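Local coordinates for protein Sodium/sialic acid symporter SiaT (Proteus mirabilis, PDB 5NV9) that uses the sodium gradient to import the sialic acid N-acetylneuraminic acid across the bacterial inner membrane as a LeuT-fold symporter, at residues G25-F28 with S29-K33; G43-P46 with G47-G51; L158-L161 with I162-C166; V380-V383 with A384-S388. One frame throughout, in Å; residues are numbered along the deposited sequence.

Interaction 1: G25-F28 with S29-K33; sequences GVYF and SKRQK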
loop_
_atom_site.group_PDB
_atom_site.type_symbol
_atom_site.label_atom_id
_atom_site.label_comp_id
_atom_site.label_asym_id
_atom_site.label_seq_id
_atom_site.Cartn_x
_atom_site.Cartn_y
_atom_site.Cartn_z
ATOM N N GLY A 25 16.986 -11.406 -5.082
ATOM C CA GLY A 25 16.828 -10.931 -6.485
ATOM C C GLY A 25 17.676 -11.662 -7.533
ATOM O O GLY A 25 17.194 -12.036 -8.626
ATOM N N VAL A 26 18.953 -11.822 -7.237
ATOM C CA VAL A 26 19.878 -12.567 -8.122
ATOM C C VAL A 26 19.401 -14.010 -8.302
ATOM O O VAL A 26 19.398 -14.512 -9.397
ATOM C CB VAL A 26 21.322 -12.574 -7.558
ATOM C CG1 VAL A 26 22.239 -13.489 -8.393
ATOM C CG2 VAL A 26 21.878 -11.157 -7.506
ATOM N N TYR A 27 18.999 -14.668 -7.221
ATOM C CA TYR A 27 18.514 -16.042 -7.246
ATOM C C TYR A 27 17.286 -16.203 -8.202
ATOM O O TYR A 27 17.209 -17.103 -9.047
ATOM C CB TYR A 27 18.233 -16.493 -5.775
ATOM C CG TYR A 27 17.659 -17.883 -5.647
ATOM C CD1 TYR A 27 18.468 -18.993 -5.349
ATOM C CD2 TYR A 27 16.316 -18.106 -5.879
ATOM C CE1 TYR A 27 17.919 -20.275 -5.274
ATOM C CE2 TYR A 27 15.766 -19.363 -5.802
ATOM C CZ TYR A 27 16.554 -20.439 -5.496
ATOM O OH TYR A 27 15.932 -21.659 -5.452
ATOM N N PHE A 28 16.318 -15.306 -8.089
ATOM C CA PHE A 28 15.130 -15.402 -8.935
ATOM C C PHE A 28 15.268 -14.842 -10.358
ATOM O O PHE A 28 14.324 -14.981 -11.174
ATOM C CB PHE A 28 13.934 -14.767 -8.164
ATOM C CG PHE A 28 13.447 -15.648 -7.081
ATOM C CD1 PHE A 28 12.713 -16.799 -7.427
ATOM C CD2 PHE A 28 13.835 -15.443 -5.742
ATOM C CE1 PHE A 28 12.306 -17.672 -6.449
ATOM C CE2 PHE A 28 13.392 -16.281 -4.743
ATOM C CZ PHE A 28 12.657 -17.426 -5.113
ATOM N N SER A 29 16.410 -14.218 -10.679
ATOM C CA SER A 29 16.599 -13.623 -12.014
ATOM C C SER A 29 16.770 -14.703 -13.090
ATOM O O SER A 29 16.408 -14.491 -14.239
ATOM C CB SER A 29 17.780 -12.677 -12.035
ATOM O OG SER A 29 18.942 -13.427 -11.707
ATOM N N LYS A 30 17.233 -15.873 -12.680
ATOM C CA LYS A 30 17.532 -16.980 -13.575
ATOM C C LYS A 30 16.307 -17.511 -14.283
ATOM O O LYS A 30 16.385 -17.919 -15.435
ATOM C CB LYS A 30 18.204 -18.123 -12.796
ATOM C CG LYS A 30 19.371 -17.645 -11.908
ATOM C CD LYS A 30 19.919 -18.753 -11.016
ATOM C CE LYS A 30 20.800 -18.190 -9.919
ATOM N NZ LYS A 30 21.763 -17.171 -10.432
ATOM N N ARG A 31 15.168 -17.505 -13.603
ATOM C CA ARG A 31 13.941 -18.015 -14.194
ATOM C C ARG A 31 13.086 -16.975 -14.967
ATOM O O ARG A 31 11.942 -17.265 -15.317
ATOM C CB ARG A 31 13.099 -18.674 -13.106
ATOM C CG ARG A 31 12.448 -17.709 -12.138
ATOM C CD ARG A 31 11.785 -18.473 -11.007
ATOM N NE ARG A 31 12.762 -19.180 -10.189
ATOM C CZ ARG A 31 12.451 -19.903 -9.123
ATOM N NH1 ARG A 31 11.195 -20.029 -8.721
ATOM N NH2 ARG A 31 13.416 -20.502 -8.456
ATOM N N GLN A 32 13.617 -15.780 -15.232
ATOM C CA GLN A 32 12.816 -14.750 -15.927
ATOM C C GLN A 32 12.946 -14.878 -17.414
ATOM O O GLN A 32 13.693 -14.164 -18.031
ATOM C CB GLN A 32 13.243 -13.333 -15.523
ATOM C CG GLN A 32 13.183 -13.057 -14.026
ATOM C CD GLN A 32 11.881 -13.454 -13.383
ATOM O OE1 GLN A 32 10.784 -13.226 -13.937
ATOM N NE2 GLN A 32 11.976 -14.026 -12.187
ATOM N N LYS A 33 12.179 -15.752 -18.017
ATOM C CA LYS A 33 12.285 -15.914 -19.465
ATOM C C LYS A 33 11.184 -15.157 -20.204
ATOM O O LYS A 33 11.422 -14.501 -21.203
ATOM C CB LYS A 33 12.307 -17.407 -19.790
ATOM C CG LYS A 33 13.536 -18.063 -19.165
ATOM C CD LYS A 33 13.704 -19.506 -19.594
ATOM C CE LYS A 33 14.296 -20.344 -18.471
ATOM N NZ LYS A 33 15.521 -19.722 -17.896
HETATM O O HOH W 1 15.265 -18.618 -10.444
#
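F28 and R31 meet at the cytoplasmic end of helix 8-29, their side chains side by side. The ring edge of F28 sits over one face of the R31 guanidinium, F28 CE1 lying 3.5 Å from R31 CZ, with the two planes 66° apart. The flat cation thus rests on ring carbons. R31 NE donates to a water at 2.6 Å, and R31 NH2 lies obliquely 3.7 Å from Y27 CE2; the water in turn donates to Y27 O. NH1 forms a salt bridge with E176 of helix 155-203, so the long arginine arm reaches the neighbouring helix. The E176 carboxylate probably steadies the positive charge of R31.

Around this pair late carbonyls of the helix are bonded by side chains and, at V26 O, also by a backbone N-H. The short hydroxyl of S29 folds back between its own backbone N and carbonyl carbon (chi1 61°), which lets OG donate to V26 O at 2.6 Å. S29 N also donates to V26 O, at 3.3 Å and from the same face, well above the carbonyl plane. Further on, Q32 bends at chi2 (-49°) and its NE2 gives a nearly straight bond of 2.7 Å to F28 O, a task suited to an amide. A type I beta turn from S29 to Q32 carries the chain off the helix. Such side-chain bonding of terminal carbonyls is characteristic of a helix C-terminus, here where the first transmembrane helix emerges into the cytoplasm.

Interaction 2: G43-P46 with G47-G51; sequences GRVP and GWAAG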
loop_
_atom_site.group_PDB
_atom_site.type_symbol
_atom_site.label_atom_id
_atom_site.label_comp_id
_atom_site.label_asym_id
_atom_site.label_seq_id
_atom_site.Cartn_x
_atom_site.Cartn_y
_atom_site.Cartn_z
ATOM N N GLY A 43 2.822 -19.350 -11.990
ATOM C CA GLY A 43 2.059 -20.187 -11.038
ATOM C C GLY A 43 2.876 -20.902 -9.971
ATOM O O GLY A 43 2.352 -21.824 -9.366
ATOM N N ARG A 44 4.127 -20.473 -9.706
ATOM C CA ARG A 44 5.031 -21.134 -8.716
ATOM C C ARG A 44 4.965 -20.602 -7.249
ATOM O O ARG A 44 5.710 -21.060 -6.389
ATOM C CB ARG A 44 6.495 -21.063 -9.164
ATOM C CG ARG A 44 6.847 -21.931 -10.352
ATOM C CD ARG A 44 8.277 -21.682 -10.798
ATOM N NE ARG A 44 8.471 -20.341 -11.343
ATOM C CZ ARG A 44 8.308 -19.997 -12.614
ATOM N NH1 ARG A 44 7.941 -20.900 -13.534
ATOM N NH2 ARG A 44 8.522 -18.735 -12.981
ATOM N N VAL A 45 4.100 -19.643 -6.946
ATOM C CA VAL A 45 4.069 -19.075 -5.617
ATOM C C VAL A 45 3.044 -19.795 -4.763
ATOM O O VAL A 45 1.905 -19.945 -5.136
ATOM C CB VAL A 45 3.798 -17.591 -5.721
ATOM C CG1 VAL A 45 3.756 -16.937 -4.349
ATOM C CG2 VAL A 45 4.886 -16.995 -6.612
ATOM N N PRO A 46 3.446 -20.283 -3.604
ATOM C CA PRO A 46 2.324 -20.758 -2.753
ATOM C C PRO A 46 1.519 -19.667 -2.120
ATOM O O PRO A 46 2.003 -18.503 -1.977
ATOM C CB PRO A 46 3.033 -21.502 -1.594
ATOM C CG PRO A 46 4.416 -20.967 -1.586
ATOM C CD PRO A 46 4.755 -20.472 -2.980
ATOM N N GLY A 47 0.327 -20.061 -1.649
ATOM C CA GLY A 47 -0.619 -19.163 -1.053
ATOM C C GLY A 47 -0.090 -18.408 0.128
ATOM O O GLY A 47 -0.229 -17.198 0.197
ATOM N N TRP A 48 0.501 -19.113 1.084
ATOM C CA TRP A 48 1.007 -18.440 2.267
ATOM C C TRP A 48 1.979 -17.343 1.887
ATOM O O TRP A 48 1.928 -16.284 2.459
ATOM C CB TRP A 48 1.631 -19.409 3.252
ATOM C CG TRP A 48 3.005 -19.984 2.874
ATOM C CD1 TRP A 48 3.257 -21.170 2.253
ATOM C CD2 TRP A 48 4.272 -19.396 3.174
ATOM N NE1 TRP A 48 4.633 -21.341 2.091
ATOM C CE2 TRP A 48 5.276 -20.269 2.668
ATOM C CE3 TRP A 48 4.660 -18.209 3.830
ATOM C CZ2 TRP A 48 6.653 -19.985 2.770
ATOM C CZ3 TRP A 48 6.046 -17.934 3.932
ATOM C CH2 TRP A 48 7.016 -18.816 3.389
ATOM N N ALA A 49 2.895 -17.597 0.942
ATOM C CA ALA A 49 3.882 -16.574 0.534
ATOM C C ALA A 49 3.246 -15.323 -0.156
ATOM O O ALA A 49 3.617 -14.097 0.103
ATOM C CB ALA A 49 4.908 -17.214 -0.393
ATOM N N ALA A 50 2.315 -15.608 -1.049
ATOM C CA ALA A 50 1.536 -14.515 -1.698
ATOM C C ALA A 50 0.751 -13.702 -0.656
ATOM O O ALA A 50 0.653 -12.495 -0.762
ATOM C CB ALA A 50 0.630 -15.057 -2.771
ATOM N N GLY A 51 0.245 -14.349 0.378
ATOM C CA GLY A 51 -0.503 -13.635 1.434
ATOM C C GLY A 51 0.327 -12.742 2.323
ATOM O O GLY A 51 -0.097 -11.659 2.684
#
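P46 and W48 lie side by side and point the same way, the pyrrolidine ring running beside the pyrrole part of the indole. The nearest atoms are P46 CG and W48 NE1, 3.7 Å apart, with P46 CB 3.9 Å from W48 CD1. The ring of W48 is swung between its backbone N and carbonyl carbon (chi1 74°), and this turn carries it back toward the proline rather than onward along the helix. A49 joins the pair: its CB stands over the centre of the indole face and touches P46 CG at 4.0 Å, so the small methyl touches both rings.

V45 works on another side of the turn. Its CG1 branch, anti to the backbone N, reaches A50 CB at 4.0 Å and A49 CB at 4.1 Å, a branched residue set against two small ones. P46 is the N-cap of helix 47-58; lacking an N-H, it suits a place ahead of the first turn, where no such donor is needed. Its carbonyl O accepts from A50 N at 3.1 Å, almost straight at 171°, and so starts the helical ladder.

Helix 155-203 packs against this start, with I179 on V45 and W180 on both P46 and A49. Helix 267-301 borders it through T273 and T276, and E269 accepts a hydrogen bond from G47 N, binding the first turn to that helix.

Interaction 3: L158-L161 with I162-C166; sequences LIVL and ISLLC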
loop_
_atom_site.group_PDB
_atom_site.type_symbol
_atom_site.label_atom_id
_atom_site.label_comp_id
_atom_site.label_asym_id
_atom_site.label_seq_id
_atom_site.Cartn_x
_atom_site.Cartn_y
_atom_site.Cartn_z
ATOM N N LEU A 158 20.883 8.052 1.395
ATOM C CA LEU A 158 19.777 7.337 1.969
ATOM C C LEU A 158 18.766 6.920 0.873
ATOM O O LEU A 158 18.218 5.799 0.878
ATOM C CB LEU A 158 19.151 8.207 3.042
ATOM C CG LEU A 158 18.544 7.686 4.332
ATOM C CD1 LEU A 158 19.405 6.649 5.057
ATOM C CD2 LEU A 158 18.340 8.872 5.266
ATOM N N ILE A 159 18.544 7.804 -0.092
ATOM C CA ILE A 159 17.673 7.474 -1.200
ATOM C C ILE A 159 18.278 6.394 -2.085
ATOM O O ILE A 159 17.530 5.571 -2.643
ATOM C CB ILE A 159 17.325 8.734 -2.006
ATOM C CG1 ILE A 159 16.462 9.626 -1.142
ATOM C CG2 ILE A 159 16.629 8.387 -3.290
ATOM C CD1 ILE A 159 16.206 11.013 -1.689
ATOM N N VAL A 160 19.620 6.394 -2.223
ATOM C CA VAL A 160 20.315 5.355 -2.972
ATOM C C VAL A 160 20.061 4.020 -2.279
ATOM O O VAL A 160 19.758 3.038 -2.936
ATOM C CB VAL A 160 21.814 5.565 -3.040
ATOM C CG1 VAL A 160 22.459 4.305 -3.545
ATOM C CG2 VAL A 160 22.155 6.696 -3.985
ATOM N N LEU A 161 20.249 3.999 -0.962
ATOM C CA LEU A 161 19.991 2.807 -0.139
ATOM C C LEU A 161 18.518 2.351 -0.088
ATOM O O LEU A 161 18.218 1.141 -0.158
ATOM C CB LEU A 161 20.493 3.041 1.278
ATOM C CG LEU A 161 22.009 3.230 1.460
ATOM C CD1 LEU A 161 22.258 3.283 2.924
ATOM C CD2 LEU A 161 22.808 2.090 0.860
ATOM N N ILE A 162 17.595 3.282 0.068
ATOM C CA ILE A 162 16.176 2.894 0.120
ATOM C C ILE A 162 15.624 2.503 -1.261
ATOM O O ILE A 162 14.975 1.449 -1.423
ATOM C CB ILE A 162 15.275 4.015 0.702
ATOM C CG1 ILE A 162 15.634 4.317 2.155
ATOM C CG2 ILE A 162 13.812 3.619 0.643
ATOM C CD1 ILE A 162 15.223 5.696 2.590
ATOM N N SER A 163 15.869 3.371 -2.243
ATOM C CA SER A 163 15.171 3.324 -3.513
ATOM C C SER A 163 16.006 2.628 -4.602
ATOM O O SER A 163 15.542 1.676 -5.256
ATOM C CB SER A 163 14.728 4.753 -3.908
ATOM O OG SER A 163 13.543 4.692 -4.702
ATOM N N LEU A 164 17.248 3.038 -4.778
ATOM C CA LEU A 164 18.022 2.519 -5.902
ATOM C C LEU A 164 18.258 1.017 -5.749
ATOM O O LEU A 164 18.062 0.226 -6.660
ATOM C CB LEU A 164 19.324 3.304 -6.045
ATOM C CG LEU A 164 19.776 3.466 -7.492
ATOM C CD1 LEU A 164 20.894 4.496 -7.525
ATOM C CD2 LEU A 164 20.206 2.149 -8.135
ATOM N N LEU A 165 18.665 0.625 -4.566
ATOM C CA LEU A 165 18.863 -0.763 -4.260
ATOM C C LEU A 165 17.600 -1.600 -4.444
ATOM O O LEU A 165 17.671 -2.731 -4.956
ATOM C CB LEU A 165 19.410 -0.942 -2.829
ATOM C CG LEU A 165 20.887 -0.597 -2.627
ATOM C CD1 LEU A 165 21.326 -1.146 -1.276
ATOM C CD2 LEU A 165 21.783 -1.131 -3.744
ATOM N N CYS A 166 16.466 -1.066 -3.988
ATOM C CA CYS A 166 15.160 -1.700 -4.226
ATOM C C CYS A 166 14.873 -1.935 -5.728
ATOM O O CYS A 166 14.461 -3.043 -6.133
ATOM C CB CYS A 166 14.035 -0.858 -3.617
ATOM S SG CYS A 166 12.455 -1.714 -3.599
#
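L161 and L165 each carry CG anti to the carbonyl carbon (chi1 -65° and -75°), and the matching torsions send both leucines the same way along the helix until L161 CD2 meets L165 CD1 at 4.2 Å. In V160 the CG1 branch is the one anti to the backbone N (chi1 167°), and this branch comes to 4.1 Å from CB of L164. These are i to i+4 contacts on helix 155-203, within its transmembrane part 155-172, in a LeuT-fold protein, but the helix holds a wider pi-type turn at 162-164.

The widening appears in the backbone bonds. I162 N still reaches L158 O at 2.7 Å in the ordinary manner, and S163 N binds I159 O. The oxygen of I159 then takes a second, weak bond from L164 N, five residues on, and V160 O accepts from L165 N at 3.1 Å, again across five residues. One extra residue is thus accommodated in the turn without breaking the ladder.

Apolar side chains suit this membrane-embedded segment, and several pack on neighbouring helices. L165 touches L18 and L22 of helix 8-29, while I159 reaches I393 and V396 of helix 370-398. I162 packs against F337 of helix 328-361, the helix that supplies sodium ligands, and its carbonyl O accepts from Q341 NE2. S163 is small enough to sit close to helix 118-151, and its OG is hydrogen-bonded to S389 OG. Near the start of the turn, I162 CG1 comes to 3.2 Å from L158 O.

Interaction 4: V380-V383 with A384-S388; sequences VIIV and AGIFS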
loop_
_atom_site.group_PDB
_atom_site.type_symbol
_atom_site.label_atom_id
_atom_site.label_comp_id
_atom_site.label_asym_id
_atom_site.label_seq_id
_atom_site.Cartn_x
_atom_site.Cartn_y
_atom_site.Cartn_z
ATOM N N VAL A 380 10.604 -0.732 -17.904
ATOM C CA VAL A 380 9.692 0.136 -17.199
ATOM C C VAL A 380 9.954 0.161 -15.689
ATOM O O VAL A 380 9.687 1.149 -15.021
ATOM C CB VAL A 380 8.231 -0.189 -17.534
ATOM C CG1 VAL A 380 7.285 0.609 -16.654
ATOM C CG2 VAL A 380 7.970 0.113 -18.980
ATOM N N ILE A 381 10.487 -0.918 -15.143
ATOM C CA ILE A 381 10.984 -0.854 -13.767
ATOM C C ILE A 381 12.079 0.236 -13.580
ATOM O O ILE A 381 12.009 1.051 -12.690
ATOM C CB ILE A 381 11.318 -2.254 -13.234
ATOM C CG1 ILE A 381 9.950 -2.945 -12.964
ATOM C CG2 ILE A 381 12.103 -2.128 -11.926
ATOM C CD1 ILE A 381 10.032 -4.396 -12.963
ATOM N N ILE A 382 13.020 0.323 -14.483
ATOM C CA ILE A 382 14.000 1.385 -14.409
ATOM C C ILE A 382 13.433 2.780 -14.597
ATOM O O ILE A 382 13.788 3.683 -13.883
ATOM C CB ILE A 382 15.099 1.204 -15.447
ATOM C CG1 ILE A 382 15.660 -0.193 -15.355
ATOM C CG2 ILE A 382 16.155 2.267 -15.224
ATOM C CD1 ILE A 382 15.880 -0.692 -13.952
ATOM N N VAL A 383 12.585 2.968 -15.581
ATOM C CA VAL A 383 12.055 4.283 -15.873
ATOM C C VAL A 383 11.153 4.795 -14.727
ATOM O O VAL A 383 11.311 5.899 -14.206
ATOM C CB VAL A 383 11.288 4.285 -17.210
ATOM C CG1 VAL A 383 10.701 5.658 -17.430
ATOM C CG2 VAL A 383 12.205 3.890 -18.357
ATOM N N ALA A 384 10.221 3.963 -14.313
ATOM C CA ALA A 384 9.382 4.289 -13.161
ATOM C C ALA A 384 10.226 4.557 -11.897
ATOM O O ALA A 384 9.996 5.536 -11.181
ATOM C CB ALA A 384 8.385 3.164 -12.927
ATOM N N GLY A 385 11.204 3.676 -11.654
ATOM C CA GLY A 385 12.170 3.825 -10.579
ATOM C C GLY A 385 12.856 5.180 -10.579
ATOM O O GLY A 385 12.898 5.856 -9.538
ATOM N N ILE A 386 13.374 5.575 -11.756
ATOM C CA ILE A 386 14.052 6.855 -11.920
ATOM C C ILE A 386 13.139 8.011 -11.620
ATOM O O ILE A 386 13.467 8.827 -10.764
ATOM C CB ILE A 386 14.720 6.992 -13.311
ATOM C CG1 ILE A 386 15.983 6.130 -13.323
ATOM C CG2 ILE A 386 15.103 8.432 -13.565
ATOM C CD1 ILE A 386 16.521 5.791 -14.686
ATOM N N PHE A 387 11.977 8.059 -12.272
ATOM C CA PHE A 387 10.974 9.087 -11.988
ATOM C C PHE A 387 10.539 9.155 -10.499
ATOM O O PHE A 387 10.338 10.235 -9.953
ATOM C CB PHE A 387 9.691 8.909 -12.843
ATOM C CG PHE A 387 9.836 9.176 -14.333
ATOM C CD1 PHE A 387 10.756 10.080 -14.848
ATOM C CD2 PHE A 387 8.961 8.556 -15.225
ATOM C CE1 PHE A 387 10.839 10.307 -16.211
ATOM C CE2 PHE A 387 9.029 8.796 -16.585
ATOM C CZ PHE A 387 9.984 9.665 -17.077
ATOM N N SER A 388 10.324 8.010 -9.865
ATOM C CA SER A 388 9.865 7.956 -8.471
ATOM C C SER A 388 10.921 8.519 -7.552
ATOM O O SER A 388 10.598 9.208 -6.583
ATOM C CB SER A 388 9.618 6.513 -8.029
ATOM O OG SER A 388 8.268 6.200 -8.138
#
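F387 leans back along the helix onto V383, one turn earlier, and can be followed outward from its backbone. CB lies 3.7 Å from V383 O, and CG keeps to the same oxygen at 3.6 Å. CD2 is where the contact changes: it still faces V383 O but has also come to 4.0 Å from V383 CG1. CE2 completes the move from polar to apolar, touching that methyl at 3.7 Å, and CZ lies 4.1 Å from V383 CG1. With CG anti to the carbonyl carbon (chi1 -69°), the ring runs beside the valine, which presents CG1 because that branch is anti to its own backbone N.

The backbone beneath is a regular alpha helix, part of the transmembrane helix 370-398 in the LeuT fold. Its i to i+4 bonds run unbroken from A384 N to F387 N, the last nearly straight at 174° to V383 O. On the surface, where they may face lipid, F387 and I386 carry large apolar groups. The side chains of I386 and I382 run at an angle to each other, with I386 CD1 3.6 Å from I382 CG2.

A small residue lies where neighbouring helices come close: A384 fits against L348 of helix 328-361 and I133 of helix 118-151, its CB 3.2 Å from V380 O. G385, with no side chain, donates its N-H to I381 O at 2.9 Å. I381 and I382 both pack on W171 of helix 155-203.

Interaction 1 is a surface contact and interaction 2 a largely buried one, yet both mark cytoplasmic ends of membrane helices; they touch where R31 NH1 and R44 NE approach to 3.8 Å, two like charges that share the carboxylate of E176. Their chemistry is that of helix ends: polar side chains, an aromatic-guanidinium contact and a water in the first, a proline N-cap and small apolar groups in the second. Interactions 3 and 4 lie within transmembrane helices, partly buried and almost wholly apolar, their centres about 13 Å apart. Segment 158-166 of helix 155-203 has a pi-type turn, whereas 380-388 is regular. Helix 155-203, which holds interaction 3, also borders the other three.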